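Local coordinates for ketol-acid reductoisomerase (NAD(+)) (uncultured archaeon GZfos26G2, PDB 4XDY), which catalyses the magnesium-dependent alkyl migration and NADH-dependent reduction of (S)-2-acetolactate to (R)-2,3-dihydroxy-isovalerate in branched-chain amino acid biosynthesis, at residues 140-143 with 144-148; 176-180 with 181-185; 227-231 with 232-236; 247-250 with 251-255; 258-261 with 262-266. All blocks are in the same frame, centred on the assembly; numbering follows the deposited sequence.

Contact 1. Residues 140-143 with 144-148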
# COMPACT_ATOMS: atom_id res chain seq x y z
N GLU A 140 4.06 11.71 4.45
CA GLU A 140 4.91 10.51 4.39
C GLU A 140 6.35 10.93 3.98
O GLU A 140 7.29 10.33 4.44
CB GLU A 140 4.31 9.49 3.41
CG GLU A 140 2.86 9.14 3.76
CD GLU A 140 2.63 8.98 5.26
OE1 GLU A 140 3.12 7.95 5.77
OE2 GLU A 140 1.94 9.84 5.91
N GLU A 141 6.45 12.01 3.26
CA GLU A 141 7.71 12.72 2.94
C GLU A 141 8.42 13.20 4.21
O GLU A 141 9.64 12.94 4.42
CB GLU A 141 7.40 13.90 2.02
CG GLU A 141 8.57 14.83 1.73
CD GLU A 141 8.15 16.05 0.95
OE1 GLU A 141 6.99 16.08 0.46
OE2 GLU A 141 8.96 17.00 0.84
N ARG A 142 7.65 13.81 5.11
CA ARG A 142 8.22 14.24 6.35
C ARG A 142 8.69 13.10 7.24
O ARG A 142 9.80 13.12 7.73
CB ARG A 142 7.21 15.13 7.09
CG ARG A 142 7.72 15.53 8.49
CD ARG A 142 8.95 16.42 8.35
NE ARG A 142 9.27 17.06 9.65
CZ ARG A 142 10.48 17.51 10.00
NH1 ARG A 142 11.51 17.33 9.21
NH2 ARG A 142 10.65 18.07 11.21
N LYS A 143 7.91 12.03 7.31
CA LYS A 143 8.25 10.84 8.01
C LYS A 143 9.49 10.20 7.48
O LYS A 143 10.37 9.78 8.29
CB LYS A 143 7.13 9.82 7.96
CG LYS A 143 5.99 10.10 8.93
CD LYS A 143 4.97 8.96 8.87
CE LYS A 143 5.52 7.70 9.53
NZ LYS A 143 6.34 6.82 8.67
N ALA A 144 9.58 10.09 6.15
CA ALA A 144 10.79 9.52 5.56
C ALA A 144 12.04 10.31 5.99
O ALA A 144 13.10 9.71 6.31
CB ALA A 144 10.68 9.47 4.01
N TYR A 145 11.93 11.64 5.98
CA TYR A 145 13.06 12.47 6.33
C TYR A 145 13.46 12.23 7.81
O TYR A 145 14.63 12.00 8.12
CB TYR A 145 12.69 13.94 6.13
CG TYR A 145 13.74 14.93 6.54
CD1 TYR A 145 13.93 15.24 7.88
CD2 TYR A 145 14.55 15.52 5.63
CE1 TYR A 145 14.93 16.14 8.29
CE2 TYR A 145 15.55 16.41 6.01
CZ TYR A 145 15.70 16.74 7.37
OH TYR A 145 16.68 17.66 7.74
N LEU A 146 12.45 12.15 8.67
CA LEU A 146 12.69 11.96 10.12
C LEU A 146 13.24 10.57 10.37
O LEU A 146 13.98 10.38 11.32
CB LEU A 146 11.41 12.16 10.89
CG LEU A 146 11.02 13.67 10.96
CD1 LEU A 146 9.69 13.78 11.68
CD2 LEU A 146 12.11 14.54 11.63
N GLU A 147 12.90 9.60 9.51
CA GLU A 147 13.45 8.27 9.61
C GLU A 147 14.84 8.05 9.05
O GLU A 147 15.31 6.91 9.09
CB GLU A 147 12.48 7.26 8.97
CG GLU A 147 11.28 6.97 9.87
CD GLU A 147 10.12 6.33 9.14
OE1 GLU A 147 10.29 6.01 7.94
OE2 GLU A 147 9.05 6.17 9.74
N GLY A 148 15.51 9.07 8.52
CA GLY A 148 16.87 8.92 7.98
C GLY A 148 16.90 8.55 6.50
O GLY A 148 17.95 8.27 5.93
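The guanidinium of R142 has one face against L146, whose CD2 stands 3.6 Å above the plane, displaced toward the rim. Y145 meets the same group obliquely: R142 NH1 comes to 3.5 Å from Y145 CD1, with guanidinium and ring planes 34° apart. The Y145 ring stacks with H177. The R142 chain sets off with CG anti to the backbone N (chi1 175°) and bends at chi2, which turns it toward the next turn. Both polar ends have partners outside the helix: R142 NH2 forms a salt bridge with D37, and Y145 OH is hydrogen-bonded to S38, tying the helix to helix 26-37 and the loop after it.

These residues make up most of helix 138-146 in the Rossmann domain and its C-terminal end, where the chain closes in a Schellman motif. G148 has positive phi, and its N bonds to Y145 O at 3.1 Å. The last alpha-type bond is E147 N to K143 O at 2.8 Å. A beta carbon at G148 would run into the carbonyl O of E147.

On a neighbouring flank K143 and E147 lie side by side and form a salt bridge, K143 NZ to E147 OE2 at 3.0 Å. The ammonium approaches on the syn side but 35° out of the carboxylate plane. On the buried side E141 OE1 accepts from NE2 of Q27, an NAD(+)-binding residue.

Contact 2. Residues 176-180 with 181-185; sequences MHWTK and AGILE
W178 O receives two amides. G182 N donates to it almost straight (2.9 Å, 175° at the hydrogen) and in the carbonyl plane, whereas the bond from A181 N at 3.0 Å is weak, bent to 135°. This is the tight turn of the Rossmann domain that carries the chain from helix 165-175 into strand 183-185. It opens at a Schellman motif, where H177 leaves the helix with positive phi. G182 also has positive phi, at which a beta carbon would collide with the carbonyl O before it.

Within the turn, T179 OG1 bonds to D6, and K180 NZ forms a salt bridge with the same aspartate, so one carboxylate holds two neighbouring side chains. W178 NE1 makes a weak hydrogen bond to E141.

Packing across the turn centres on I183. Its CG1, anti to the carbonyl carbon (chi1 -65°), lies 3.8 Å from T179 CG2, and CD1 reaches W178 CB at 3.8 Å, standing at the indole's edge near the ring plane. An alanine in place of I183 would remove CG1 and CD1 and is likely to open a gap beside W178 CB and T179 CG2, with the indole edge less firmly held. Strand 183-185 runs parallel to strand 153-157, while A181 packs on F329 of the second subunit. Over one face of the W178 indole, M176 CE sits 3.4 Å above the plane, offset toward the rim.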
# COMPACT_ATOMS: atom_id res chain seq x y z
N MET A 176 16.49 18.45 1.45
CA MET A 176 15.26 17.69 1.87
C MET A 176 15.42 16.21 1.89
O MET A 176 14.50 15.48 2.29
CB MET A 176 14.04 18.13 1.03
CG MET A 176 13.67 19.56 1.27
SD MET A 176 12.21 20.21 0.46
CE MET A 176 12.75 20.24 -1.24
N HIS A 177 16.63 15.73 1.56
CA HIS A 177 17.01 14.31 1.64
C HIS A 177 16.31 13.39 0.61
O HIS A 177 16.32 12.14 0.73
CB HIS A 177 16.83 13.75 3.04
CG HIS A 177 17.70 14.40 4.10
ND1 HIS A 177 17.78 13.91 5.38
CD2 HIS A 177 18.51 15.48 4.06
CE1 HIS A 177 18.61 14.67 6.10
NE2 HIS A 177 19.02 15.66 5.34
N TRP A 178 15.74 14.00 -0.42
CA TRP A 178 15.06 13.22 -1.47
C TRP A 178 16.11 12.45 -2.28
O TRP A 178 15.84 11.43 -2.83
CB TRP A 178 14.30 14.12 -2.43
CG TRP A 178 13.15 14.94 -1.85
CD1 TRP A 178 12.71 14.96 -0.55
CD2 TRP A 178 12.41 15.94 -2.53
NE1 TRP A 178 11.74 15.92 -0.38
CE2 TRP A 178 11.51 16.52 -1.58
CE3 TRP A 178 12.40 16.41 -3.83
CZ2 TRP A 178 10.65 17.57 -1.91
CZ3 TRP A 178 11.55 17.43 -4.15
CH2 TRP A 178 10.69 17.99 -3.19
N THR A 179 17.33 12.99 -2.32
CA THR A 179 18.45 12.30 -2.97
C THR A 179 18.79 10.97 -2.34
O THR A 179 19.40 10.12 -3.01
CB THR A 179 19.73 13.23 -2.93
OG1 THR A 179 19.84 13.83 -1.63
CG2 THR A 179 19.61 14.28 -3.91
N LYS A 180 18.37 10.72 -1.09
CA LYS A 180 18.57 9.42 -0.52
C LYS A 180 17.78 8.32 -1.24
O LYS A 180 18.19 7.14 -1.33
CB LYS A 180 18.35 9.42 0.97
CG LYS A 180 19.30 10.37 1.70
CD LYS A 180 19.12 10.23 3.18
CE LYS A 180 19.80 11.35 3.92
NZ LYS A 180 21.27 11.22 3.77
N ALA A 181 16.61 8.68 -1.76
CA ALA A 181 15.84 7.76 -2.59
C ALA A 181 16.26 7.91 -4.05
O ALA A 181 16.38 6.91 -4.77
CB ALA A 181 14.32 8.07 -2.43
N GLY A 182 16.43 9.15 -4.48
CA GLY A 182 16.88 9.44 -5.83
C GLY A 182 16.09 10.49 -6.53
O GLY A 182 14.87 10.64 -6.31
N ILE A 183 16.79 11.24 -7.35
CA ILE A 183 16.25 12.36 -8.14
C ILE A 183 16.45 12.06 -9.63
O ILE A 183 17.52 11.55 -10.12
CB ILE A 183 16.99 13.69 -7.76
CG1 ILE A 183 16.69 14.03 -6.32
CG2 ILE A 183 16.81 14.83 -8.72
CD1 ILE A 183 15.28 14.41 -6.07
N LEU A 184 15.40 12.33 -10.38
CA LEU A 184 15.43 12.30 -11.84
C LEU A 184 15.25 13.68 -12.38
O LEU A 184 14.33 14.44 -11.96
CB LEU A 184 14.25 11.45 -12.39
CG LEU A 184 14.19 10.05 -11.80
CD1 LEU A 184 12.95 9.38 -12.38
CD2 LEU A 184 15.46 9.27 -12.14
N GLU A 185 16.12 14.06 -13.34
CA GLU A 185 15.89 15.28 -14.08
C GLU A 185 14.97 15.14 -15.21
O GLU A 185 14.99 14.08 -15.92
CB GLU A 185 17.24 15.82 -14.58
CG GLU A 185 18.20 16.10 -13.45
CD GLU A 185 19.40 16.95 -13.91
OE1 GLU A 185 19.27 18.20 -14.05
OE2 GLU A 185 20.43 16.34 -14.18

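Contact 3. Residues 227-231 with 232-236; sequences MAYFE and CVHEM. With HIO (N-hydroxy-N-isopropyloxamic acid), chain I.
Y229 O accepts from both V233 N and H234 N, each at 3.0 Å, and this doubled bond marks a pi-type turn in helix 225-254 of the knotted C-terminal domain. C232 N still bonds to A228 O in the alpha pattern, but E235 N reaches back five residues to F230 O. E231 O is thereby skipped and is buried without a partner. The short axes of 227-231 and 232-236 differ by 27°.

The apolar contacts gather on Y229. V233 CB lies over one ring face in a CH-pi contact, 4.1 Å from the centroid and 26° off the normal, while V233 CG1 touches Y229 CE2 at 3.7 Å. Y229 CG is anti to the backbone N (chi1 -178°), which swings the ring alongside the following turn. H234 CB stands at the edge of the F230 ring, and the H234 imidazole meets W244 of the second subunit.

Water-mediated bonds link both polar pairs. Water 1 joins Y229 OH to H234 ND1 in the planes of both rings; Y229 OH also bonds to R326. Water 2 donates to E231 OE1 and to E235 OE1, bridging two carboxylates whose OE1 atoms are 4.2 Å apart. E231 and E235 are predicted ligands of the second magnesium. The inhibitor N-hydroxy-N-isopropyloxamic acid approaches the far oxygen of the second glutamate, E235 OE2 lying 2.5 Å from HIO O3.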
# COMPACT_ATOMS: atom_id res chain seq x y z
N MET A 227 -15.56 -7.78 7.26
CA MET A 227 -14.73 -8.78 6.54
C MET A 227 -14.18 -8.22 5.23
O MET A 227 -12.99 -8.31 4.98
CB MET A 227 -15.57 -10.03 6.38
CG MET A 227 -14.80 -11.23 5.83
SD MET A 227 -15.90 -12.63 5.59
CE MET A 227 -16.30 -13.00 7.30
N ALA A 228 -15.03 -7.56 4.44
CA ALA A 228 -14.65 -6.88 3.24
C ALA A 228 -13.66 -5.81 3.48
O ALA A 228 -12.70 -5.66 2.75
CB ALA A 228 -15.87 -6.35 2.51
N TYR A 229 -13.79 -5.07 4.59
CA TYR A 229 -12.74 -4.11 4.97
C TYR A 229 -11.36 -4.66 5.26
O TYR A 229 -10.38 -4.15 4.77
CB TYR A 229 -13.22 -3.18 6.16
CG TYR A 229 -12.15 -2.17 6.49
CD1 TYR A 229 -11.24 -2.37 7.49
CD2 TYR A 229 -12.17 -0.93 5.92
CE1 TYR A 229 -10.21 -1.46 7.74
CE2 TYR A 229 -11.21 -0.02 6.16
CZ TYR A 229 -10.25 -0.26 7.05
OH TYR A 229 -9.30 0.70 7.26
N PHE A 230 -11.28 -5.72 6.08
CA PHE A 230 -10.02 -6.27 6.44
C PHE A 230 -9.36 -6.87 5.17
O PHE A 230 -8.16 -6.76 4.97
CB PHE A 230 -10.20 -7.36 7.43
CG PHE A 230 -10.50 -6.87 8.88
CD1 PHE A 230 -9.88 -5.72 9.39
CD2 PHE A 230 -11.34 -7.56 9.67
CE1 PHE A 230 -10.09 -5.29 10.72
CE2 PHE A 230 -11.61 -7.14 10.98
CZ PHE A 230 -10.97 -6.02 11.47
N GLU A 231 -10.15 -7.53 4.35
CA GLU A 231 -9.63 -8.17 3.13
C GLU A 231 -9.19 -7.15 2.10
O GLU A 231 -8.17 -7.36 1.47
CB GLU A 231 -10.68 -9.07 2.50
CG GLU A 231 -10.22 -9.84 1.29
CD GLU A 231 -9.23 -10.92 1.59
OE1 GLU A 231 -9.28 -11.55 2.65
OE2 GLU A 231 -8.32 -11.16 0.76
N CYS A 232 -10.00 -6.14 1.78
CA CYS A 232 -9.77 -5.28 0.62
C CYS A 232 -9.00 -4.00 0.95
O CYS A 232 -8.46 -3.40 0.06
CB CYS A 232 -11.09 -4.91 -0.05
SG CYS A 232 -12.05 -6.26 -0.74
N VAL A 233 -9.03 -3.57 2.20
CA VAL A 233 -8.39 -2.30 2.59
C VAL A 233 -7.30 -2.47 3.61
O VAL A 233 -6.14 -2.12 3.31
CB VAL A 233 -9.45 -1.28 3.11
CG1 VAL A 233 -8.79 0.06 3.41
CG2 VAL A 233 -10.59 -1.12 2.10
N HIS A 234 -7.57 -3.02 4.80
CA HIS A 234 -6.54 -3.11 5.81
C HIS A 234 -5.33 -3.95 5.32
O HIS A 234 -4.20 -3.56 5.47
CB HIS A 234 -7.09 -3.71 7.10
CG HIS A 234 -6.16 -3.67 8.23
ND1 HIS A 234 -6.06 -2.56 9.07
CD2 HIS A 234 -5.24 -4.57 8.68
CE1 HIS A 234 -5.08 -2.77 9.93
NE2 HIS A 234 -4.64 -4.00 9.80
N GLU A 235 -5.59 -5.06 4.63
CA GLU A 235 -4.48 -5.92 4.19
C GLU A 235 -3.70 -5.33 3.02
O GLU A 235 -2.53 -5.64 2.81
CB GLU A 235 -5.01 -7.30 3.85
CG GLU A 235 -3.87 -8.32 3.75
CD GLU A 235 -4.33 -9.74 3.62
OE1 GLU A 235 -5.51 -10.07 3.80
OE2 GLU A 235 -3.41 -10.59 3.32
N MET A 236 -4.29 -4.39 2.30
CA MET A 236 -3.58 -3.81 1.16
C MET A 236 -2.27 -3.17 1.54
O MET A 236 -1.25 -3.28 0.82
CB MET A 236 -4.46 -2.80 0.49
CG MET A 236 -3.93 -2.15 -0.77
SD MET A 236 -3.76 -3.35 -2.16
CE MET A 236 -5.38 -3.17 -2.82
C1 HIO I . -2.53 -15.91 0.82
O11 HIO I . -3.11 -16.90 0.44
O12 HIO I . -1.32 -15.74 0.90
C2 HIO I . -3.44 -14.88 1.46
O2 HIO I . -4.56 -15.27 1.87
N3 HIO I . -3.14 -13.63 1.64
O3 HIO I . -4.03 -12.95 2.65
C4 HIO I . -2.04 -12.91 1.03
C41 HIO I . -2.47 -11.65 0.26
C42 HIO I . -1.10 -12.59 2.19
O HOH W 1 -7.06 0.01 8.59
O HOH W 2 -6.81 -12.30 3.50

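Contact 4. Residues 247-250 with 251-255; sequences GIKR and MAEVI. With NAI (1,4-dihydronicotinamide adenine dinucleotide), chain L; HIO (N-hydroxy-N-isopropyloxamic acid), chain I.
This is an i to i+3 and i+4 contact along the last turns of helix 225-254, in the C-terminal knotted domain, where the helix runs out at the active site. The backbone supports it: M251 N bonds to G247 O and A252 N to I248 O. G247, with positive phi, marks a kink; the amides of I248 and K249 have no bond to the preceding turn and instead donate to E319 of the second subunit.

R250 carries the side-chain contact. Its CG is anti to the backbone N (chi1 179°) and the chain bends at chi2, laying the guanidinium over V254: CG2 of V254 is 3.5 Å above the centre of one face. E253 sits at the edge, R250 NH1 to E253 OE1 at 3.2 Å, a salt bridge 7° out of the guanidinium plane, although the carboxylate itself is turned by 77°. K249 NZ stays 4.5 Å from E253 OE2, beyond a salt bridge.

At the helix end the backbone O of V254 lies 2.9 Å from the nicotinamide amide O7N of NAI, and I255 borders the inhibitor. With R250 bonded and K249 near, the E253 carboxylate is likely to remain ionised.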
# COMPACT_ATOMS: atom_id res chain seq x y z
N GLY A 247 9.92 -5.64 -4.43
CA GLY A 247 9.23 -5.84 -5.70
C GLY A 247 8.12 -6.88 -5.67
O GLY A 247 7.83 -7.50 -4.63
N ILE A 248 7.55 -7.13 -6.86
CA ILE A 248 6.56 -8.23 -6.96
C ILE A 248 7.23 -9.53 -6.57
O ILE A 248 6.58 -10.39 -5.97
CB ILE A 248 5.98 -8.29 -8.36
CG1 ILE A 248 5.29 -6.97 -8.71
CG2 ILE A 248 5.04 -9.49 -8.54
CD1 ILE A 248 5.22 -6.75 -10.20
N LYS A 249 8.54 -9.68 -6.87
CA LYS A 249 9.24 -10.88 -6.48
C LYS A 249 9.14 -11.23 -4.98
O LYS A 249 8.84 -12.37 -4.59
CB LYS A 249 10.75 -10.69 -6.77
CG LYS A 249 11.53 -11.92 -6.38
CD LYS A 249 12.97 -11.83 -6.87
CE LYS A 249 13.81 -12.79 -6.03
NZ LYS A 249 15.02 -13.23 -6.78
N ARG A 250 9.39 -10.26 -4.12
CA ARG A 250 9.30 -10.45 -2.67
C ARG A 250 7.89 -10.80 -2.23
O ARG A 250 7.64 -11.69 -1.46
CB ARG A 250 9.72 -9.17 -1.95
CG ARG A 250 9.67 -9.16 -0.43
CD ARG A 250 10.44 -10.33 0.13
NE ARG A 250 10.43 -10.46 1.56
CZ ARG A 250 10.61 -11.63 2.21
NH1 ARG A 250 10.84 -12.80 1.58
NH2 ARG A 250 10.56 -11.60 3.50
N MET A 251 6.95 -10.02 -2.74
CA MET A 251 5.57 -10.27 -2.38
C MET A 251 5.10 -11.66 -2.77
O MET A 251 4.48 -12.37 -1.97
CB MET A 251 4.72 -9.13 -2.96
CG MET A 251 3.25 -9.16 -2.50
SD MET A 251 2.15 -10.09 -3.57
CE MET A 251 1.85 -8.86 -4.84
N ALA A 252 5.39 -12.07 -4.02
CA ALA A 252 5.02 -13.37 -4.50
C ALA A 252 5.66 -14.51 -3.67
O ALA A 252 5.10 -15.60 -3.61
CB ALA A 252 5.42 -13.52 -5.97
N GLU A 253 6.81 -14.28 -3.12
CA GLU A 253 7.52 -15.27 -2.28
C GLU A 253 6.80 -15.48 -0.94
O GLU A 253 6.73 -16.58 -0.42
CB GLU A 253 8.94 -14.73 -1.87
CG GLU A 253 10.01 -14.96 -2.89
CD GLU A 253 11.32 -14.27 -2.52
OE1 GLU A 253 11.50 -13.67 -1.41
OE2 GLU A 253 12.16 -14.25 -3.43
N VAL A 254 6.23 -14.41 -0.42
CA VAL A 254 5.63 -14.41 0.94
C VAL A 254 4.16 -14.90 0.92
O VAL A 254 3.77 -15.72 1.75
CB VAL A 254 5.78 -13.03 1.62
CG1 VAL A 254 4.98 -12.99 2.91
CG2 VAL A 254 7.27 -12.66 1.80
N ILE A 255 3.38 -14.45 -0.06
CA ILE A 255 1.99 -14.94 -0.20
C ILE A 255 2.02 -16.45 -0.41
O ILE A 255 3.04 -17.00 -0.81
CB ILE A 255 1.20 -14.23 -1.30
CG1 ILE A 255 1.77 -14.53 -2.72
CG2 ILE A 255 1.26 -12.72 -1.08
CD1 ILE A 255 1.06 -13.74 -3.77
PA NAI L . 4.61 -22.10 2.69
O1A NAI L . 4.47 -22.15 1.14
O2A NAI L . 5.55 -21.13 3.28
O5B NAI L . 5.01 -23.58 3.16
C5B NAI L . 5.35 -23.88 4.52
C4B NAI L . 6.52 -24.84 4.55
O4B NAI L . 6.01 -26.07 3.99
C3B NAI L . 7.70 -24.49 3.63
O3B NAI L . 8.59 -23.55 4.21
C2B NAI L . 8.37 -25.89 3.52
O2B NAI L . 9.34 -26.16 4.54
C1B NAI L . 7.16 -26.80 3.59
N9A NAI L . 6.86 -27.43 2.27
C8A NAI L . 6.78 -26.83 1.07
N7A NAI L . 6.45 -27.72 0.08
C5A NAI L . 6.37 -28.93 0.70
C6A NAI L . 6.12 -30.29 0.25
N6A NAI L . 5.91 -30.52 -1.06
N1A NAI L . 6.07 -31.29 1.16
C2A NAI L . 6.34 -31.04 2.45
N3A NAI L . 6.58 -29.80 2.95
C4A NAI L . 6.62 -28.74 2.11
O3 NAI L . 3.09 -22.05 3.23
PN NAI L . 2.32 -20.64 3.60
O1N NAI L . 2.89 -20.14 4.91
O2N NAI L . 2.37 -19.68 2.44
O5D NAI L . 0.86 -21.19 3.72
C5D NAI L . 0.36 -21.99 4.83
C4D NAI L . -1.12 -21.88 5.03
O4D NAI L . -1.39 -20.49 5.44
C3D NAI L . -1.92 -22.12 3.82
O3D NAI L . -3.17 -22.77 4.18
C2D NAI L . -2.23 -20.71 3.27
O2D NAI L . -3.37 -20.54 2.44
C1D NAI L . -2.46 -19.97 4.61
N1N NAI L . -2.18 -18.53 4.55
C2N NAI L . -1.02 -18.01 4.14
C3N NAI L . -0.73 -16.66 4.10
C7N NAI L . 0.57 -16.21 3.74
O7N NAI L . 1.41 -16.81 2.99
N7N NAI L . 1.02 -15.21 4.45
C4N NAI L . -1.74 -15.74 4.67
C5N NAI L . -2.82 -16.35 5.35
C6N NAI L . -3.07 -17.69 5.27
C1 HIO I . -2.53 -15.91 0.82
O11 HIO I . -3.11 -16.90 0.44
O12 HIO I . -1.32 -15.74 0.90
C2 HIO I . -3.44 -14.88 1.46
O2 HIO I . -4.56 -15.27 1.87
N3 HIO I . -3.14 -13.63 1.64
O3 HIO I . -4.03 -12.95 2.65
C4 HIO I . -2.04 -12.91 1.03
C41 HIO I . -2.47 -11.65 0.26
C42 HIO I . -1.10 -12.59 2.19

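Contact 5. Residues 258-261 with 262-266. With HIO (N-hydroxy-N-isopropyloxamic acid), chain I.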
# COMPACT_ATOMS: atom_id res chain seq x y z
N THR A 258 -1.18 -20.71 -3.45
CA THR A 258 -2.57 -20.57 -3.87
C THR A 258 -2.83 -19.14 -4.36
O THR A 258 -3.45 -18.91 -5.44
CB THR A 258 -3.55 -20.91 -2.70
OG1 THR A 258 -3.29 -22.25 -2.28
CG2 THR A 258 -4.95 -20.81 -3.14
N ALA A 259 -2.38 -18.18 -3.54
CA ALA A 259 -2.59 -16.77 -3.86
C ALA A 259 -1.75 -16.35 -5.12
O ALA A 259 -2.17 -15.52 -5.92
CB ALA A 259 -2.21 -15.88 -2.69
N GLU A 260 -0.50 -16.81 -5.16
CA GLU A 260 0.39 -16.54 -6.31
C GLU A 260 -0.20 -17.06 -7.64
O GLU A 260 -0.22 -16.32 -8.63
CB GLU A 260 1.77 -17.15 -6.04
CG GLU A 260 2.84 -16.66 -6.98
CD GLU A 260 4.18 -17.39 -6.74
OE1 GLU A 260 4.20 -18.44 -6.04
OE2 GLU A 260 5.21 -16.91 -7.28
N TYR A 261 -0.72 -18.28 -7.62
CA TYR A 261 -1.49 -18.85 -8.74
C TYR A 261 -2.66 -17.97 -9.06
O TYR A 261 -2.88 -17.59 -10.21
CB TYR A 261 -1.95 -20.25 -8.45
CG TYR A 261 -2.81 -20.81 -9.56
CD1 TYR A 261 -2.27 -21.16 -10.85
CD2 TYR A 261 -4.12 -21.09 -9.34
CE1 TYR A 261 -3.11 -21.65 -11.84
CE2 TYR A 261 -4.94 -21.59 -10.32
CZ TYR A 261 -4.42 -21.90 -11.58
OH TYR A 261 -5.28 -22.42 -12.56
N GLY A 262 -3.45 -17.61 -8.05
CA GLY A 262 -4.61 -16.74 -8.29
C GLY A 262 -4.22 -15.43 -8.89
O GLY A 262 -4.92 -14.91 -9.76
N MET A 263 -3.18 -14.82 -8.37
CA MET A 263 -2.70 -13.55 -8.88
C MET A 263 -2.50 -13.57 -10.43
O MET A 263 -2.99 -12.69 -11.14
CB MET A 263 -1.41 -13.20 -8.17
CG MET A 263 -0.68 -11.96 -8.69
SD MET A 263 0.71 -11.32 -7.75
CE MET A 263 1.74 -12.77 -7.65
N TRP A 264 -1.75 -14.59 -10.89
CA TRP A 264 -1.46 -14.75 -12.33
C TRP A 264 -2.61 -15.29 -13.12
O TRP A 264 -2.82 -14.88 -14.31
CB TRP A 264 -0.13 -15.52 -12.51
CG TRP A 264 1.05 -14.86 -11.91
CD1 TRP A 264 1.92 -15.43 -11.05
CD2 TRP A 264 1.51 -13.52 -12.10
NE1 TRP A 264 2.89 -14.55 -10.68
CE2 TRP A 264 2.66 -13.37 -11.30
CE3 TRP A 264 1.02 -12.43 -12.79
CZ2 TRP A 264 3.37 -12.18 -11.17
CZ3 TRP A 264 1.76 -11.20 -12.68
CH2 TRP A 264 2.91 -11.10 -11.87
N ALA A 265 -3.40 -16.20 -12.52
CA ALA A 265 -4.56 -16.74 -13.27
C ALA A 265 -5.68 -15.78 -13.44
O ALA A 265 -6.32 -15.75 -14.46
CB ALA A 265 -4.99 -18.04 -12.65
N VAL A 266 -6.00 -15.00 -12.39
CA VAL A 266 -7.19 -14.21 -12.35
C VAL A 266 -6.96 -12.68 -12.42
O VAL A 266 -7.83 -11.94 -12.92
CB VAL A 266 -8.00 -14.60 -11.07
CG1 VAL A 266 -9.27 -13.78 -10.98
CG2 VAL A 266 -8.31 -16.09 -11.05
C1 HIO I . -2.53 -15.91 0.82
O11 HIO I . -3.11 -16.90 0.44
O12 HIO I . -1.32 -15.74 0.90
C2 HIO I . -3.44 -14.88 1.46
O2 HIO I . -4.56 -15.27 1.87
N3 HIO I . -3.14 -13.63 1.64
O3 HIO I . -4.03 -12.95 2.65
C4 HIO I . -2.04 -12.91 1.03
C41 HIO I . -2.47 -11.65 0.26
C42 HIO I . -1.10 -12.59 2.19
O HOH W 3 5.20 -15.14 -9.24
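Y261, on helix 257-270 of the knotted C-terminal domain, has its CB beside the following amide, that of G262, and meets the next turn through CE1 and CZ at A265. CG is anti to the backbone N (chi1 176°), and the ring then runs beside the helix. CD2 stays near the G262 amide, while farther out CE1 and CZ come under A265 CB, with Y261 CZ at 4.0 Å. That methyl makes a CH-pi contact over the ring face, 4.2 Å from the centroid and 14° off the normal. The ring also stacks with W295 of the second subunit. A serine in place of Y261 would probably leave the A265 methyl without its aromatic partner and W295 of the second subunit without its stack.

A265 N bonds to Y261 O at 2.7 Å, with the donor nearly in line with the C=O bond. On another flank E260 OE1 pairs with R310 of the second subunit. Toward the active site, A259 CB touches HIO O11 at 3.4 Å. M263 CE lies over one face of the W264 indole, offset toward its rim. In the plane of that indole, water 3 accepts from W264 NE1 at 2.8 Å and donates to E260 OE2 at 2.6 Å.

Overall arrangement
The five contacts follow one another in series along the chain. Contacts 1 and 2 belong to the N-terminal Rossmann domain, with centres 13 Å apart, and touch through G148 with K180, among others. Contacts 3, 4 and 5 lie in the C-terminal knotted domain: contacts 3 and 4 share helix 225-254, their centres 19 Å apart, and contact 5 is on helix 257-270, which follows it. Contacts 4 and 5 pack directly, M251 against M263, and all three touch the inhibitor. Centres of contacts 1 and 5 are 34 Å apart. The dinucleotide bound beside contact 4 is held by Rossmann residues of the second subunit, so each active site is assembled from both chains of the homodimer.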